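Local coordinates for nucleoporin NUP159 (Saccharomyces cerevisiae, PDB 1XIP), which serves as a component of the nuclear pore complex and, through this N-terminal beta-propeller domain, tethers the helicase Dbp5 to the pore for mRNA export, at residues T123-P128 / L139-S144; Q131-N136 / F168-S173; V145-A150 / T158-Q163. One frame throughout, in Å; residues are numbered along the deposited sequence.

Contact 1: T123-P128 / L139-S144; sequences TSFEKP and LVILNS
Phe125 overlaps Ile141 through one ring carbon: CE1 of Phe125 lies 3.8 Å from CD1 of Ile141, the methyl coming in obliquely. Placing CG of Phe125 beside its backbone N (chi1 -52°) turns the ring toward the strand that carries Ile141, and this is the apolar part of the contact. Further along, the two segments are joined by a backbone bond. Ser144 N donates to Pro128 O at 2.7 Å; the bond is short but bent, with 131° at the hydrogen. The same N-H makes a weak bond to its neighbour, Asn143 OD1, so one donor is shared between two acceptors. That amide oxygen also rests against the aliphatic root of Lys127, OD1 of Asn143 being 3.1 Å from CB of Lys127, whereas the ammonium end leads away. Beside the backbone bond, the proline ring flanks the serine hydroxyl, with CD of Pro128 3.8 Å from OG of Ser144. The contact lies near the surface of the propeller, where the chain leaves strand 119-124, the outermost strand of one four-stranded sheet, and enters strand 129-134 of the next. Ile141 also packs on Val129 and Leu132, and Phe125 on Leu108 of strand 107-112.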
loop_
_atom_site.group_PDB
_atom_site.type_symbol
_atom_site.label_atom_id
_atom_site.label_comp_id
_atom_site.label_asym_id
_atom_site.label_seq_id
_atom_site.Cartn_x
_atom_site.Cartn_y
_atom_site.Cartn_z
ATOM N N THR A 123 -22.555 -1.416 -1.162
ATOM C CA THR A 123 -22.860 -2.807 -0.898
ATOM C C THR A 123 -22.324 -3.275 0.454
ATOM O O THR A 123 -21.537 -2.575 1.101
ATOM C CB THR A 123 -22.365 -3.718 -2.075
ATOM O OG1 THR A 123 -23.018 -4.988 -2.001
ATOM C CG2 THR A 123 -20.875 -4.062 -1.949
ATOM N N SER A 124 -22.799 -4.443 0.877
ATOM C CA SER A 124 -22.258 -5.164 2.014
ATOM C C SER A 124 -21.556 -6.420 1.507
ATOM O O SER A 124 -21.828 -6.899 0.398
ATOM C CB SER A 124 -23.369 -5.539 2.985
ATOM O OG SER A 124 -23.697 -4.440 3.807
ATOM N N PHE A 125 -20.638 -6.935 2.315
ATOM C CA PHE A 125 -19.861 -8.101 1.949
ATOM C C PHE A 125 -20.359 -9.271 2.781
ATOM O O PHE A 125 -20.601 -9.122 3.979
ATOM C CB PHE A 125 -18.371 -7.860 2.238
ATOM C CG PHE A 125 -17.804 -6.575 1.627
ATOM C CD1 PHE A 125 -17.748 -6.396 0.242
ATOM C CD2 PHE A 125 -17.288 -5.572 2.448
ATOM C CE1 PHE A 125 -17.213 -5.230 -0.310
ATOM C CE2 PHE A 125 -16.748 -4.403 1.908
ATOM C CZ PHE A 125 -16.709 -4.229 0.524
ATOM N N GLU A 126 -20.525 -10.433 2.156
ATOM C CA GLU A 126 -20.991 -11.626 2.882
ATOM C C GLU A 126 -19.987 -12.051 3.965
ATOM O O GLU A 126 -20.377 -12.658 4.963
ATOM C CB GLU A 126 -21.283 -12.788 1.932
ATOM C CG GLU A 126 -20.766 -12.591 0.511
ATOM C CD GLU A 126 -21.399 -13.557 -0.479
ATOM O OE1 GLU A 126 -20.964 -14.741 -0.518
ATOM O OE2 GLU A 126 -22.329 -13.141 -1.218
ATOM N N LYS A 127 -18.708 -11.705 3.762
ATOM C CA LYS A 127 -17.646 -11.944 4.745
ATOM C C LYS A 127 -16.670 -10.738 4.817
ATOM O O LYS A 127 -16.445 -10.069 3.804
ATOM C CB LYS A 127 -16.881 -13.234 4.405
ATOM C CG LYS A 127 -17.689 -14.533 4.573
ATOM C CD LYS A 127 -17.193 -15.397 5.739
ATOM C CE LYS A 127 -18.191 -15.408 6.895
ATOM N NZ LYS A 127 -19.281 -16.393 6.685
ATOM N N PRO A 128 -16.096 -10.468 6.002
ATOM C CA PRO A 128 -15.094 -9.393 6.179
ATOM C C PRO A 128 -13.990 -9.379 5.118
ATOM O O PRO A 128 -13.552 -10.417 4.624
ATOM C CB PRO A 128 -14.479 -9.712 7.543
ATOM C CG PRO A 128 -15.571 -10.398 8.292
ATOM C CD PRO A 128 -16.374 -11.164 7.274
ATOM N N LEU A 139 -13.575 -2.860 -8.595
ATOM C CA LEU A 139 -12.958 -3.025 -7.293
ATOM C C LEU A 139 -12.588 -4.447 -7.114
ATOM O O LEU A 139 -13.456 -5.303 -7.150
ATOM C CB LEU A 139 -13.940 -2.661 -6.196
ATOM C CG LEU A 139 -13.677 -1.342 -5.482
ATOM C CD1 LEU A 139 -14.666 -1.187 -4.350
ATOM C CD2 LEU A 139 -12.271 -1.310 -4.962
ATOM N N VAL A 140 -11.301 -4.710 -6.920
ATOM C CA VAL A 140 -10.848 -6.065 -6.671
ATOM C C VAL A 140 -10.740 -6.289 -5.174
ATOM O O VAL A 140 -10.109 -5.513 -4.477
ATOM C CB VAL A 140 -9.524 -6.384 -7.364
ATOM C CG1 VAL A 140 -9.193 -7.867 -7.180
ATOM C CG2 VAL A 140 -9.597 -6.046 -8.845
ATOM N N ILE A 141 -11.362 -7.359 -4.693
ATOM C CA ILE A 141 -11.590 -7.541 -3.270
ATOM C C ILE A 141 -11.052 -8.880 -2.784
ATOM O O ILE A 141 -11.381 -9.938 -3.339
ATOM C CB ILE A 141 -13.114 -7.413 -2.964
ATOM C CG1 ILE A 141 -13.572 -5.965 -3.150
ATOM C CG2 ILE A 141 -13.428 -7.878 -1.550
ATOM C CD1 ILE A 141 -15.051 -5.787 -3.324
ATOM N N LEU A 142 -10.217 -8.836 -1.750
ATOM C CA LEU A 142 -9.778 -10.055 -1.104
ATOM C C LEU A 142 -10.465 -10.290 0.234
ATOM O O LEU A 142 -10.367 -9.487 1.160
ATOM C CB LEU A 142 -8.267 -10.117 -0.963
ATOM C CG LEU A 142 -7.743 -11.354 -0.217
ATOM C CD1 LEU A 142 -8.053 -12.664 -0.963
ATOM C CD2 LEU A 142 -6.271 -11.210 0.013
ATOM N N ASN A 143 -11.134 -11.437 0.297
ATOM C CA ASN A 143 -11.971 -11.888 1.392
ATOM C C ASN A 143 -11.223 -12.412 2.618
ATOM O O ASN A 143 -10.059 -12.839 2.526
ATOM C CB ASN A 143 -12.767 -13.062 0.857
ATOM C CG ASN A 143 -14.159 -13.041 1.285
ATOM O OD1 ASN A 143 -14.442 -12.929 2.466
ATOM N ND2 ASN A 143 -15.073 -13.161 0.334
ATOM N N SER A 144 -11.922 -12.448 3.752
ATOM C CA SER A 144 -11.397 -13.040 4.988
ATOM C C SER A 144 -11.379 -14.562 4.928
ATOM O O SER A 144 -10.850 -15.228 5.826
ATOM C CB SER A 144 -12.216 -12.584 6.194
ATOM O OG SER A 144 -13.392 -13.362 6.328
#

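Contact 2: Q131-N136 / F168-S173; sequences QLKNVN and FDVTNS
Gln131 reaches across to Phe168 and uses its amide twice. NE2 of Gln131 donates to the backbone O of Phe168 at 3.1 Å, a fairly straight bond (161° at the hydrogen) whose donor stands above the carbonyl plane. The same nitrogen sits over one face of the Phe168 ring, offset toward the rim and 3.3 Å from CE2 of Phe168; amide and ring planes are only 22° apart, so the amide lies nearly flat on the ring. An extended chain carries the amide this far. The carbonyl bond fixes the position of a buried NE2, and the ring limits how the amide can turn. Lys133 and Val170 continue the contact with apolar atoms, CB of Lys133 being 3.6 Å from CG2 of Val170, while CG2 of Val135 touches the backbone O of Thr171 at 3.5 Å. At the far end Asn172 ND2 gives a weak bond to Asn136 OD1, 3.2 Å long, between amides nearly perpendicular to each other. Asn134 ND2 is taken up by Asn136 O at 3.3 Å and by Thr138 O. Asp169 OD2 accepts from Ile221 N, and Leu132 O from Gln41 NE2. The strands run nearly parallel, their axes 10° apart and 7.9 Å at closest approach, too far for direct backbone pairing. They are the first strands of consecutive four-stranded blades of the beta-propeller: strand 129-134 pairs with 138-143, strand 167-170 with 174-179, and Phe168 also packs on Val140 and Leu142.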
loop_
_atom_site.group_PDB
_atom_site.type_symbol
_atom_site.label_atom_id
_atom_site.label_comp_id
_atom_site.label_asym_id
_atom_site.label_seq_id
_atom_site.Cartn_x
_atom_site.Cartn_y
_atom_site.Cartn_z
ATOM N N GLN A 131 -8.467 -6.713 1.816
ATOM C CA GLN A 131 -7.809 -5.854 0.841
ATOM C C GLN A 131 -8.697 -5.495 -0.325
ATOM O O GLN A 131 -9.437 -6.337 -0.829
ATOM C CB GLN A 131 -6.529 -6.502 0.311
ATOM C CG GLN A 131 -5.528 -5.468 -0.245
ATOM C CD GLN A 131 -4.350 -6.102 -0.920
ATOM O OE1 GLN A 131 -3.586 -6.807 -0.281
ATOM N NE2 GLN A 131 -4.201 -5.869 -2.216
ATOM N N LEU A 132 -8.601 -4.239 -0.750
ATOM C CA LEU A 132 -9.327 -3.738 -1.900
ATOM C C LEU A 132 -8.365 -2.988 -2.765
ATOM O O LEU A 132 -7.491 -2.274 -2.252
ATOM C CB LEU A 132 -10.404 -2.762 -1.462
ATOM C CG LEU A 132 -11.661 -3.306 -0.819
ATOM C CD1 LEU A 132 -11.749 -2.833 0.605
ATOM C CD2 LEU A 132 -12.838 -2.816 -1.604
ATOM N N LYS A 133 -8.518 -3.143 -4.074
ATOM C CA LYS A 133 -7.814 -2.320 -5.036
ATOM C C LYS A 133 -8.777 -1.880 -6.112
ATOM O O LYS A 133 -9.574 -2.681 -6.641
ATOM C CB LYS A 133 -6.669 -3.085 -5.680
ATOM C CG LYS A 133 -5.266 -2.616 -5.298
ATOM C CD LYS A 133 -4.877 -1.241 -5.899
ATOM C CE LYS A 133 -3.798 -0.519 -5.018
ATOM N NZ LYS A 133 -3.842 1.008 -5.039
ATOM N N ASN A 134 -8.706 -0.599 -6.440
ATOM C CA ASN A 134 -9.458 -0.077 -7.552
ATOM C C ASN A 134 -8.591 -0.011 -8.800
ATOM O O ASN A 134 -7.459 0.469 -8.739
ATOM C CB ASN A 134 -10.005 1.294 -7.212
ATOM C CG ASN A 134 -10.593 1.984 -8.411
ATOM O OD1 ASN A 134 -10.262 3.130 -8.692
ATOM N ND2 ASN A 134 -11.463 1.281 -9.141
ATOM N N VAL A 135 -9.092 -0.509 -9.927
ATOM C CA VAL A 135 -8.278 -0.419 -11.145
ATOM C C VAL A 135 -8.850 0.535 -12.194
ATOM O O VAL A 135 -8.261 1.606 -12.451
ATOM C CB VAL A 135 -7.768 -1.792 -11.692
ATOM C CG1 VAL A 135 -8.837 -2.860 -11.635
ATOM C CG2 VAL A 135 -7.192 -1.629 -13.080
ATOM N N ASN A 136 -9.999 0.216 -12.773
ATOM C CA ASN A 136 -10.662 1.248 -13.565
ATOM C C ASN A 136 -12.031 1.529 -13.004
ATOM O O ASN A 136 -12.190 2.371 -12.126
ATOM C CB ASN A 136 -10.730 0.858 -15.043
ATOM C CG ASN A 136 -9.377 0.904 -15.713
ATOM O OD1 ASN A 136 -8.736 1.958 -15.782
ATOM N ND2 ASN A 136 -8.920 -0.245 -16.194
ATOM N N PHE A 168 -2.804 -10.133 -3.133
ATOM C CA PHE A 168 -2.905 -9.870 -4.556
ATOM C C PHE A 168 -2.405 -8.457 -4.861
ATOM O O PHE A 168 -2.280 -7.630 -3.970
ATOM C CB PHE A 168 -4.345 -10.066 -5.037
ATOM C CG PHE A 168 -5.255 -8.889 -4.739
ATOM C CD1 PHE A 168 -5.482 -7.904 -5.704
ATOM C CD2 PHE A 168 -5.894 -8.779 -3.504
ATOM C CE1 PHE A 168 -6.328 -6.820 -5.439
ATOM C CE2 PHE A 168 -6.745 -7.708 -3.229
ATOM C CZ PHE A 168 -6.960 -6.723 -4.196
ATOM N N ASP A 169 -2.116 -8.197 -6.126
ATOM C CA ASP A 169 -1.816 -6.844 -6.588
ATOM C C ASP A 169 -2.353 -6.692 -8.010
ATOM O O ASP A 169 -2.392 -7.662 -8.746
ATOM C CB ASP A 169 -0.302 -6.589 -6.536
ATOM C CG ASP A 169 0.052 -5.113 -6.627
ATOM O OD1 ASP A 169 -0.866 -4.242 -6.525
ATOM O OD2 ASP A 169 1.233 -4.722 -6.798
ATOM N N VAL A 170 -2.794 -5.488 -8.377
ATOM C CA VAL A 170 -3.185 -5.193 -9.757
ATOM C C VAL A 170 -2.563 -3.933 -10.277
ATOM O O VAL A 170 -2.297 -2.983 -9.514
ATOM C CB VAL A 170 -4.699 -4.969 -9.945
ATOM C CG1 VAL A 170 -5.342 -6.159 -10.623
ATOM C CG2 VAL A 170 -5.385 -4.590 -8.666
ATOM N N THR A 171 -2.350 -3.924 -11.592
ATOM C CA THR A 171 -2.118 -2.702 -12.339
ATOM C C THR A 171 -3.221 -2.593 -13.382
ATOM O O THR A 171 -4.145 -3.400 -13.404
ATOM C CB THR A 171 -0.751 -2.736 -13.038
ATOM O OG1 THR A 171 -0.705 -3.851 -13.954
ATOM C CG2 THR A 171 0.373 -3.002 -12.035
ATOM N N ASN A 172 -3.110 -1.612 -14.261
ATOM C CA ASN A 172 -4.035 -1.489 -15.361
ATOM C C ASN A 172 -4.114 -2.716 -16.275
ATOM O O ASN A 172 -5.117 -2.914 -16.949
ATOM C CB ASN A 172 -3.699 -0.263 -16.186
ATOM C CG ASN A 172 -4.887 0.252 -16.926
ATOM O OD1 ASN A 172 -5.127 -0.123 -18.078
ATOM N ND2 ASN A 172 -5.678 1.092 -16.262
ATOM N N SER A 173 -3.061 -3.536 -16.291
ATOM C CA SER A 173 -2.955 -4.622 -17.271
ATOM C C SER A 173 -2.544 -5.983 -16.713
ATOM O O SER A 173 -2.563 -6.974 -17.435
ATOM C CB SER A 173 -2.017 -4.216 -18.404
ATOM O OG SER A 173 -0.755 -3.848 -17.894
#

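Contact 3: V145-A150 / T158-Q163; sequences VNDLSA and TKQLAQ
A classic beta bulge interrupts the antiparallel hairpin of strands 147-152 and 158-165, the last two strands of one propeller blade: Leu161 and Ala162 both face Leu148. The evidence is the forked bond at Leu148 O, which accepts from Leu161 N at 2.7 Å and from Ala162 N at 3.1 Å, while Leu148 N donates back to Ala162 O. Beyond the bulge the register has slipped by one residue, and Ala150 forms a hydrogen-bonded pair with Lys159, N to O at 2.9 Å in both directions. Leu161 rests against the facing strand: its CD1 is 3.8 Å from CB of Ala150, and its CG, set beside the backbone N (chi1 -62°), lies 4.0 Å from that same CB. Next to it, CB of Leu148 meets CB of Ala162 at 4.1 Å. A glycine at Leu161 would probably leave the Ala150 methyl without the leucine methyl that packs on it. The other face is more polar, with Asp147 OD1 3.4 Å from CG of Gln163 and the Gln160 amide alongside CB of Ser149. Neither pair is hydrogen-bonded across the hairpin; Ser149 OG instead makes a weak bond to Ile141 O of the next strand. Cohesion therefore rests on five backbone bonds and, on the Leu148 and Ala150 face, a small apolar patch; the bulge keeps both N-H groups satisfied by a single carbonyl.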
loop_
_atom_site.group_PDB
_atom_site.type_symbol
_atom_site.label_atom_id
_atom_site.label_comp_id
_atom_site.label_asym_id
_atom_site.label_seq_id
_atom_site.Cartn_x
_atom_site.Cartn_y
_atom_site.Cartn_z
ATOM N N VAL A 145 -11.960 -15.102 3.863
ATOM C CA VAL A 145 -12.046 -16.549 3.655
ATOM C C VAL A 145 -11.169 -16.927 2.453
ATOM O O VAL A 145 -11.250 -18.043 1.917
ATOM C CB VAL A 145 -13.544 -17.001 3.493
ATOM C CG1 VAL A 145 -14.026 -16.868 2.063
ATOM C CG2 VAL A 145 -13.760 -18.413 4.036
ATOM N N ASN A 146 -10.330 -15.967 2.052
ATOM C CA ASN A 146 -9.374 -16.112 0.949
ATOM C C ASN A 146 -10.018 -16.261 -0.427
ATOM O O ASN A 146 -9.590 -17.104 -1.235
ATOM C CB ASN A 146 -8.380 -17.251 1.227
ATOM C CG ASN A 146 -7.579 -17.026 2.491
ATOM O OD1 ASN A 146 -7.646 -17.825 3.425
ATOM N ND2 ASN A 146 -6.821 -15.931 2.536
ATOM N N ASP A 147 -11.046 -15.446 -0.684
ATOM C CA ASP A 147 -11.761 -15.442 -1.964
ATOM C C ASP A 147 -11.499 -14.134 -2.700
ATOM O O ASP A 147 -11.903 -13.066 -2.230
ATOM C CB ASP A 147 -13.273 -15.571 -1.728
ATOM C CG ASP A 147 -13.742 -17.017 -1.554
ATOM O OD1 ASP A 147 -12.949 -17.960 -1.782
ATOM O OD2 ASP A 147 -14.914 -17.301 -1.192
ATOM N N LEU A 148 -10.833 -14.204 -3.849
ATOM C CA LEU A 148 -10.602 -13.007 -4.665
ATOM C C LEU A 148 -11.770 -12.753 -5.606
ATOM O O LEU A 148 -12.078 -13.598 -6.456
ATOM C CB LEU A 148 -9.306 -13.127 -5.460
ATOM C CG LEU A 148 -8.781 -11.812 -6.026
ATOM C CD1 LEU A 148 -8.425 -10.877 -4.902
ATOM C CD2 LEU A 148 -7.583 -12.058 -6.908
ATOM N N SER A 149 -12.413 -11.590 -5.459
ATOM C CA SER A 149 -13.621 -11.259 -6.228
ATOM C C SER A 149 -13.546 -9.897 -6.906
ATOM O O SER A 149 -12.704 -9.069 -6.565
ATOM C CB SER A 149 -14.845 -11.310 -5.331
ATOM O OG SER A 149 -14.549 -10.716 -4.090
ATOM N N ALA A 150 -14.438 -9.677 -7.865
ATOM C CA ALA A 150 -14.460 -8.445 -8.648
ATOM C C ALA A 150 -15.828 -7.770 -8.615
ATOM O O ALA A 150 -16.844 -8.402 -8.907
ATOM C CB ALA A 150 -14.048 -8.719 -10.085
ATOM N N THR A 158 -21.068 -8.883 -9.186
ATOM C CA THR A 158 -19.804 -9.417 -8.661
ATOM C C THR A 158 -19.358 -10.788 -9.210
ATOM O O THR A 158 -20.073 -11.787 -9.096
ATOM C CB THR A 158 -19.768 -9.388 -7.087
ATOM O OG1 THR A 158 -19.837 -10.719 -6.568
ATOM C CG2 THR A 158 -21.016 -8.706 -6.496
ATOM N N LYS A 159 -18.152 -10.801 -9.784
ATOM C CA LYS A 159 -17.515 -11.997 -10.346
ATOM C C LYS A 159 -16.580 -12.649 -9.314
ATOM O O LYS A 159 -16.104 -11.987 -8.413
ATOM C CB LYS A 159 -16.692 -11.587 -11.569
ATOM C CG LYS A 159 -16.627 -12.615 -12.695
ATOM C CD LYS A 159 -15.725 -12.130 -13.849
ATOM C CE LYS A 159 -16.445 -11.090 -14.743
ATOM N NZ LYS A 159 -16.462 -11.457 -16.205
ATOM N N GLN A 160 -16.312 -13.940 -9.456
ATOM C CA GLN A 160 -15.341 -14.613 -8.592
ATOM C C GLN A 160 -14.064 -14.897 -9.371
ATOM O O GLN A 160 -14.093 -15.608 -10.372
ATOM C CB GLN A 160 -15.925 -15.909 -8.030
ATOM C CG GLN A 160 -15.722 -16.103 -6.536
ATOM C CD GLN A 160 -16.377 -15.007 -5.699
ATOM O OE1 GLN A 160 -17.350 -14.371 -6.135
ATOM N NE2 GLN A 160 -15.841 -14.776 -4.500
ATOM N N LEU A 161 -12.943 -14.343 -8.918
ATOM C CA LEU A 161 -11.710 -14.418 -9.689
ATOM C C LEU A 161 -10.838 -15.602 -9.328
ATOM O O LEU A 161 -10.439 -16.368 -10.204
ATOM C CB LEU A 161 -10.908 -13.129 -9.570
ATOM C CG LEU A 161 -11.569 -11.855 -10.084
ATOM C CD1 LEU A 161 -10.831 -10.665 -9.535
ATOM C CD2 LEU A 161 -11.622 -11.833 -11.622
ATOM N N ALA A 162 -10.533 -15.753 -8.041
ATOM C CA ALA A 162 -9.646 -16.822 -7.603
ATOM C C ALA A 162 -9.950 -17.251 -6.185
ATOM O O ALA A 162 -10.808 -16.664 -5.524
ATOM C CB ALA A 162 -8.191 -16.403 -7.734
ATOM N N GLN A 163 -9.248 -18.288 -5.732
ATOM C CA GLN A 163 -9.398 -18.809 -4.379
ATOM C C GLN A 163 -8.052 -19.072 -3.735
ATOM O O GLN A 163 -7.029 -19.172 -4.432
ATOM C CB GLN A 163 -10.178 -20.111 -4.397
ATOM C CG GLN A 163 -11.652 -19.958 -4.153
ATOM C CD GLN A 163 -12.461 -20.743 -5.145
ATOM O OE1 GLN A 163 -13.040 -20.168 -6.072
ATOM N NE2 GLN A 163 -12.491 -22.060 -4.978
#

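Overall arrangement
All three contacts gather round one four-stranded antiparallel blade of the beta-propeller, 129-134, 138-143, 147-152 and 158-165. Contact 3 is the pairing of its two last strands, whereas contacts 1 and 2 link it to the blades before and after it in the chain. Contacts 1 and 3 have centres about 9 Å apart and join through Ile141 N and Ser149 O, a probable hydrogen bond of 2.9 Å. Contact 2, its centre about 14 Å from that of contact 1, shares the probable bond of Val140 N to Lys133 O at 2.7 Å. Phe168 also joins contact 2 to contact 3, centres about 13 Å apart, with its CD2 3.6 Å from CD1 of Leu148.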